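Local atomic coordinates of OBG-type G domain-containing protein (Pyrococcus horikoshii, PDB entry 2E87), a protein that binds GDP and is probably a GTP-binding protein of the Obg type, although its cellular role is unknown. Residues P228-N233 with F271-G276; P9-A14 with D145-L150. All coordinates share one frame; numbering follows the deposited sequence.

Contact 1. Residues P228-N233 with F271-G276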
loop_
_atom_site.group_PDB
_atom_site.type_symbol
_atom_site.label_atom_id
_atom_site.label_comp_id
_atom_site.label_asym_id
_atom_site.label_seq_id
_atom_site.Cartn_x
_atom_site.Cartn_y
_atom_site.Cartn_z
ATOM N N PRO A 228 7.988 18.415 14.713
ATOM C CA PRO A 228 7.055 19.317 14.036
ATOM C C PRO A 228 6.694 18.802 12.645
ATOM O O PRO A 228 7.576 18.517 11.838
ATOM C CB PRO A 228 7.835 20.627 13.983
ATOM C CG PRO A 228 8.618 20.587 15.228
ATOM C CD PRO A 228 9.141 19.168 15.237
ATOM N N ILE A 229 5.398 18.663 12.388
ATOM C CA ILE A 229 4.906 18.186 11.101
ATOM C C ILE A 229 5.055 19.315 10.092
ATOM O O ILE A 229 5.384 19.079 8.935
ATOM C CB ILE A 229 3.408 17.764 11.186
ATOM C CG1 ILE A 229 3.207 16.773 12.340
ATOM C CG2 ILE A 229 2.970 17.112 9.880
ATOM C CD1 ILE A 229 1.760 16.404 12.597
ATOM N N SER A 230 4.830 20.543 10.554
ATOM C CA SER A 230 4.935 21.736 9.714
ATOM C C SER A 230 6.283 21.861 9.008
ATOM O O SER A 230 6.345 22.230 7.838
ATOM C CB SER A 230 4.700 22.985 10.558
ATOM O OG SER A 230 3.407 22.956 11.129
ATOM N N GLU A 231 7.357 21.562 9.727
ATOM C CA GLU A 231 8.705 21.636 9.167
ATOM C C GLU A 231 8.962 20.486 8.191
ATOM O O GLU A 231 10.099 20.014 8.070
ATOM C CB GLU A 231 9.732 21.573 10.303
ATOM C CG GLU A 231 9.839 22.844 11.140
ATOM C CD GLU A 231 11.060 23.678 10.774
ATOM O OE1 GLU A 231 12.194 23.241 11.076
ATOM O OE2 GLU A 231 10.886 24.763 10.178
ATOM N N ARG A 232 7.916 20.054 7.485
ATOM C CA ARG A 232 8.022 18.921 6.561
ATOM C C ARG A 232 7.522 19.147 5.131
ATOM O O ARG A 232 6.643 19.979 4.887
ATOM C CB ARG A 232 7.254 17.732 7.143
ATOM C CG ARG A 232 7.701 17.264 8.519
ATOM C CD ARG A 232 8.684 16.123 8.391
ATOM N NE ARG A 232 8.537 15.164 9.472
ATOM C CZ ARG A 232 9.048 13.939 9.459
ATOM N NH1 ARG A 232 9.744 13.516 8.410
ATOM N NH2 ARG A 232 8.860 13.137 10.497
ATOM N N ASN A 233 8.086 18.373 4.201
ATOM C CA ASN A 233 7.703 18.407 2.785
ATOM C C ASN A 233 6.241 18.004 2.732
ATOM O O ASN A 233 5.765 17.309 3.630
ATOM C CB ASN A 233 8.493 17.376 1.982
ATOM C CG ASN A 233 9.981 17.552 2.116
ATOM O OD1 ASN A 233 10.504 17.708 3.222
ATOM N ND2 ASN A 233 10.682 17.515 0.989
ATOM N N PHE A 271 2.674 18.365 21.106
ATOM C CA PHE A 271 1.397 17.748 21.410
ATOM C C PHE A 271 0.260 18.501 20.711
ATOM O O PHE A 271 -0.637 17.895 20.130
ATOM C CB PHE A 271 1.142 17.750 22.913
ATOM C CG PHE A 271 -0.290 17.528 23.266
ATOM C CD1 PHE A 271 -0.833 16.250 23.259
ATOM C CD2 PHE A 271 -1.125 18.605 23.519
ATOM C CE1 PHE A 271 -2.192 16.052 23.495
ATOM C CE2 PHE A 271 -2.491 18.415 23.755
ATOM C CZ PHE A 271 -3.020 17.134 23.742
ATOM N N GLU A 272 0.302 19.827 20.769
ATOM C CA GLU A 272 -0.747 20.639 20.163
ATOM C C GLU A 272 -0.783 20.504 18.638
ATOM O O GLU A 272 -1.850 20.474 18.032
ATOM C CB GLU A 272 -0.584 22.105 20.574
ATOM C CG GLU A 272 -0.493 22.277 22.077
ATOM C CD GLU A 272 -0.359 23.724 22.513
ATOM O OE1 GLU A 272 0.556 24.428 22.012
ATOM O OE2 GLU A 272 -1.172 24.146 23.372
ATOM N N GLU A 273 0.385 20.424 18.018
ATOM C CA GLU A 273 0.444 20.261 16.579
ATOM C C GLU A 273 -0.087 18.873 16.189
ATOM O O GLU A 273 -0.800 18.733 15.205
ATOM C CB GLU A 273 1.877 20.418 16.090
ATOM C CG GLU A 273 1.953 20.767 14.628
ATOM C CD GLU A 273 3.301 20.465 14.039
ATOM O OE1 GLU A 273 3.591 19.273 13.831
ATOM O OE2 GLU A 273 4.075 21.412 13.792
ATOM N N VAL A 274 0.252 17.848 16.967
ATOM C CA VAL A 274 -0.207 16.494 16.673
ATOM C C VAL A 274 -1.685 16.322 17.004
ATOM O O VAL A 274 -2.424 15.657 16.271
ATOM C CB VAL A 274 0.636 15.444 17.453
ATOM C CG1 VAL A 274 0.030 14.054 17.327
ATOM C CG2 VAL A 274 2.053 15.428 16.910
ATOM N N HIS A 275 -2.112 16.926 18.108
ATOM C CA HIS A 275 -3.503 16.847 18.559
ATOM C C HIS A 275 -4.437 17.485 17.539
ATOM O O HIS A 275 -5.614 17.095 17.408
ATOM C CB HIS A 275 -3.674 17.579 19.894
ATOM C CG HIS A 275 -5.001 17.346 20.541
ATOM N ND1 HIS A 275 -5.734 18.356 21.124
ATOM C CD2 HIS A 275 -5.719 16.212 20.712
ATOM C CE1 HIS A 275 -6.848 17.855 21.627
ATOM N NE2 HIS A 275 -6.863 16.555 21.389
ATOM N N GLY A 276 -3.895 18.474 16.833
ATOM C CA GLY A 276 -4.647 19.191 15.824
ATOM C C GLY A 276 -4.694 18.483 14.487
ATOM O O GLY A 276 -5.675 18.599 13.771
#
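E273 reaches out from helix 264-277 and sets its carboxylate against the start of a type I beta turn that runs from I229 to R232. With CG opposite the backbone N (chi1 -159°) and the chain extended beyond it, the acid group stands off the helix and is carried across to the loop backbone. E273 OE1 faces the amide of I229 in a nearly straight bond, N-H...O 165°; the modelled 2.4 Å from I229 N to OE1 is very short, so its exact length is doubtful. E273 OE2 takes up the next residue: the amide of S230 points to it in a weak bond, and S230 OG donates to it at 3.1 Å. The hydroxyl comes from well above the carboxylate plane, 63° out of it. Because S230 OG sits beside its own backbone N, hydroxyl and amide converge on the same oxygen.

The closely packed part is the inner one. I229 points at the helix, and its CG1 branch crosses the end of E273 obliquely, next to OE1. Its CD1 then reaches V274 CG2 in a looser apolar touch of 4.4 Å; V274 also meets L225, and I229 rests on K237 of helix 234-241. The outer side, at S230 and P228, is thin and exposed, with P228 CB 3.8 Å from E273 OE2.

The contact joins two elements of a P-loop GTPase domain. The loop, by its position after strand 214-220, probably corresponds to the switch II region; V274 lies about 13 Å from GDP, side chain to ligand. Two consecutive peptide N-H groups and a hydroxyl turned to one carboxylate would probably stabilise its negative charge, tying the first residues of the turn to the helix through directional polar bonds.

Contact 2. Residues P9-A14 with D145-L150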
loop_
_atom_site.group_PDB
_atom_site.type_symbol
_atom_site.label_atom_id
_atom_site.label_comp_id
_atom_site.label_asym_id
_atom_site.label_seq_id
_atom_site.Cartn_x
_atom_site.Cartn_y
_atom_site.Cartn_z
ATOM N N PRO A 9 2.871 -9.135 -10.910
ATOM C CA PRO A 9 3.909 -9.743 -11.736
ATOM C C PRO A 9 4.921 -8.765 -12.312
ATOM O O PRO A 9 4.685 -7.558 -12.398
ATOM C CB PRO A 9 3.106 -10.414 -12.831
ATOM C CG PRO A 9 2.033 -9.388 -13.080
ATOM C CD PRO A 9 1.624 -8.952 -11.678
ATOM N N THR A 10 6.067 -9.296 -12.695
ATOM C CA THR A 10 7.084 -8.473 -13.302
ATOM C C THR A 10 6.513 -8.125 -14.680
ATOM O O THR A 10 5.990 -8.987 -15.385
ATOM C CB THR A 10 8.400 -9.256 -13.419
ATOM O OG1 THR A 10 8.970 -9.411 -12.114
ATOM C CG2 THR A 10 9.381 -8.528 -14.316
ATOM N N VAL A 11 6.577 -6.850 -15.034
ATOM C CA VAL A 11 6.063 -6.376 -16.312
ATOM C C VAL A 11 7.148 -6.451 -17.374
ATOM O O VAL A 11 8.231 -5.906 -17.191
ATOM C CB VAL A 11 5.602 -4.912 -16.209
ATOM C CG1 VAL A 11 5.211 -4.404 -17.557
ATOM C CG2 VAL A 11 4.443 -4.796 -15.249
ATOM N N LEU A 12 6.863 -7.138 -18.472
ATOM C CA LEU A 12 7.819 -7.239 -19.567
ATOM C C LEU A 12 7.939 -5.894 -20.302
ATOM O O LEU A 12 6.972 -5.145 -20.385
ATOM C CB LEU A 12 7.375 -8.312 -20.562
ATOM C CG LEU A 12 7.462 -9.787 -20.151
ATOM C CD1 LEU A 12 7.397 -10.665 -21.410
ATOM C CD2 LEU A 12 8.762 -10.062 -19.433
ATOM N N THR A 13 9.121 -5.578 -20.819
ATOM C CA THR A 13 9.298 -4.327 -21.564
ATOM C C THR A 13 8.710 -4.499 -22.968
ATOM O O THR A 13 8.474 -5.625 -23.422
ATOM C CB THR A 13 10.799 -3.923 -21.707
ATOM O OG1 THR A 13 11.491 -4.885 -22.515
ATOM C CG2 THR A 13 11.464 -3.855 -20.347
ATOM N N ALA A 14 8.461 -3.387 -23.654
ATOM C CA ALA A 14 7.903 -3.467 -24.999
ATOM C C ALA A 14 8.716 -4.456 -25.865
ATOM O O ALA A 14 8.150 -5.326 -26.523
ATOM C CB ALA A 14 7.878 -2.080 -25.638
ATOM N N ASP A 145 7.485 3.177 -21.792
ATOM C CA ASP A 145 7.841 3.951 -20.601
ATOM C C ASP A 145 6.881 3.591 -19.461
ATOM O O ASP A 145 7.297 3.433 -18.313
ATOM C CB ASP A 145 7.771 5.463 -20.859
ATOM C CG ASP A 145 9.004 6.001 -21.578
ATOM O OD1 ASP A 145 10.030 5.278 -21.641
ATOM O OD2 ASP A 145 8.942 7.160 -22.066
ATOM N N ARG A 146 5.595 3.479 -19.773
ATOM C CA ARG A 146 4.620 3.103 -18.750
ATOM C C ARG A 146 4.924 1.699 -18.196
ATOM O O ARG A 146 4.821 1.466 -17.002
ATOM C CB ARG A 146 3.195 3.123 -19.309
ATOM C CG ARG A 146 2.596 4.489 -19.566
ATOM C CD ARG A 146 1.136 4.300 -19.967
ATOM N NE ARG A 146 0.478 5.494 -20.484
ATOM C CZ ARG A 146 0.832 6.126 -21.596
ATOM N NH1 ARG A 146 1.851 5.686 -22.324
ATOM N NH2 ARG A 146 0.156 7.196 -21.986
ATOM N N LEU A 147 5.305 0.767 -19.056
ATOM C CA LEU A 147 5.607 -0.576 -18.579
ATOM C C LEU A 147 6.840 -0.536 -17.687
ATOM O O LEU A 147 6.889 -1.162 -16.629
ATOM C CB LEU A 147 5.864 -1.519 -19.744
ATOM C CG LEU A 147 4.698 -1.819 -20.683
ATOM C CD1 LEU A 147 5.242 -2.611 -21.870
ATOM C CD2 LEU A 147 3.586 -2.592 -19.954
ATOM N N ARG A 148 7.841 0.213 -18.120
ATOM C CA ARG A 148 9.063 0.321 -17.357
ATOM C C ARG A 148 8.767 0.942 -15.993
ATOM O O ARG A 148 9.267 0.477 -14.978
ATOM C CB ARG A 148 10.081 1.121 -18.156
ATOM C CG ARG A 148 10.685 0.278 -19.265
ATOM C CD ARG A 148 11.430 1.094 -20.302
ATOM N NE ARG A 148 12.039 0.200 -21.279
ATOM C CZ ARG A 148 13.097 -0.560 -21.027
ATOM N NH1 ARG A 148 13.678 -0.524 -19.834
ATOM N NH2 ARG A 148 13.540 -1.393 -21.946
ATOM N N TYR A 149 7.936 1.975 -15.975
ATOM C CA TYR A 149 7.560 2.601 -14.715
ATOM C C TYR A 149 6.806 1.599 -13.822
ATOM O O TYR A 149 7.070 1.523 -12.627
ATOM C CB TYR A 149 6.680 3.823 -14.958
ATOM C CG TYR A 149 5.789 4.178 -13.782
ATOM C CD1 TYR A 149 6.289 4.871 -12.678
ATOM C CD2 TYR A 149 4.437 3.788 -13.762
ATOM C CE1 TYR A 149 5.465 5.173 -11.574
ATOM C CE2 TYR A 149 3.610 4.079 -12.671
ATOM C CZ TYR A 149 4.129 4.768 -11.580
ATOM O OH TYR A 149 3.315 5.023 -10.502
ATOM N N LEU A 150 5.874 0.840 -14.387
ATOM C CA LEU A 150 5.118 -0.122 -13.580
ATOM C C LEU A 150 6.031 -1.160 -12.939
ATOM O O LEU A 150 5.762 -1.650 -11.845
ATOM C CB LEU A 150 4.053 -0.831 -14.426
ATOM C CG LEU A 150 2.834 0.032 -14.715
ATOM C CD1 LEU A 150 1.963 -0.639 -15.744
ATOM C CD2 LEU A 150 2.059 0.279 -13.422
HETATM O O HOH W 1 11.513 -2.042 -24.410
#
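V11 lays its isopropyl group across the side chain of L147, the two crossing at about a right angle. Its CG1 methyl, opposite the backbone N at chi1 174°, presses on L147 CD2 at 3.4 Å, a tight apolar contact. The CG2 methyl is turned the other way and reaches L150 CB at 4.1 Å, one helical turn further on, so that V11 spans both leucines. From helix 38-67, V64 packs on V11 and L61 on L147.

The other branch of L147 works against backbone. Its CD1 lies against the extended chain before helix 14-30, 3.4 Å from L12 O and 3.8 Å from A14 N. An alanine in place of L147 would probably open a gap between this chain and the helix, leaving V11 CG1 without its closest partner on the helix and L12 O without the CD1 methyl set against it.

Here the N-terminal segment runs along helix 144-156 inside the NOG1-type helical domain and then starts helix 14-30. T13 is the N-cap of that helix: OG1 caps a backbone N beyond A14, and T13 N bonds to E16 OE1, a pairing consistent with a capping box. D144 ties the two helix starts together, taking A14 N with OD2 and forming a salt bridge to R148 NE with OD1.

At the solvent edge R148 stretches fully from CG to NE and brings its guanidinium beside T13. The T13 CG2 methyl sits over one face of that group, offset toward its rim and 3.6 Å from R148 NH2. A water accepts from R148 NH2 at 3.3 Å and is weakly bonded to T13 OG1, bridging the arginine and the capping hydroxyl.

How the contacts relate
Contact 2 comes first along the chain, and both its segments have passed before contact 1 opens. It closes a long loop of sequence, mostly helical and without any strand, by bringing the N-terminal loop back to helix 144-156 in the NOG1-type helical domain. Contact 1 belongs to the Obg-type G domain, where it links the loop after strand 214-220 to helix 264-277. The two share no helix, strand or sheet, and lie on opposite sides of the chain's centre: their centres are about 38 Å apart and their nearest atoms about 18 Å. Each is therefore internal to its own domain, contact 1 within the nucleotide-binding domain, away from the GDP itself, and contact 2 within the helical bundle.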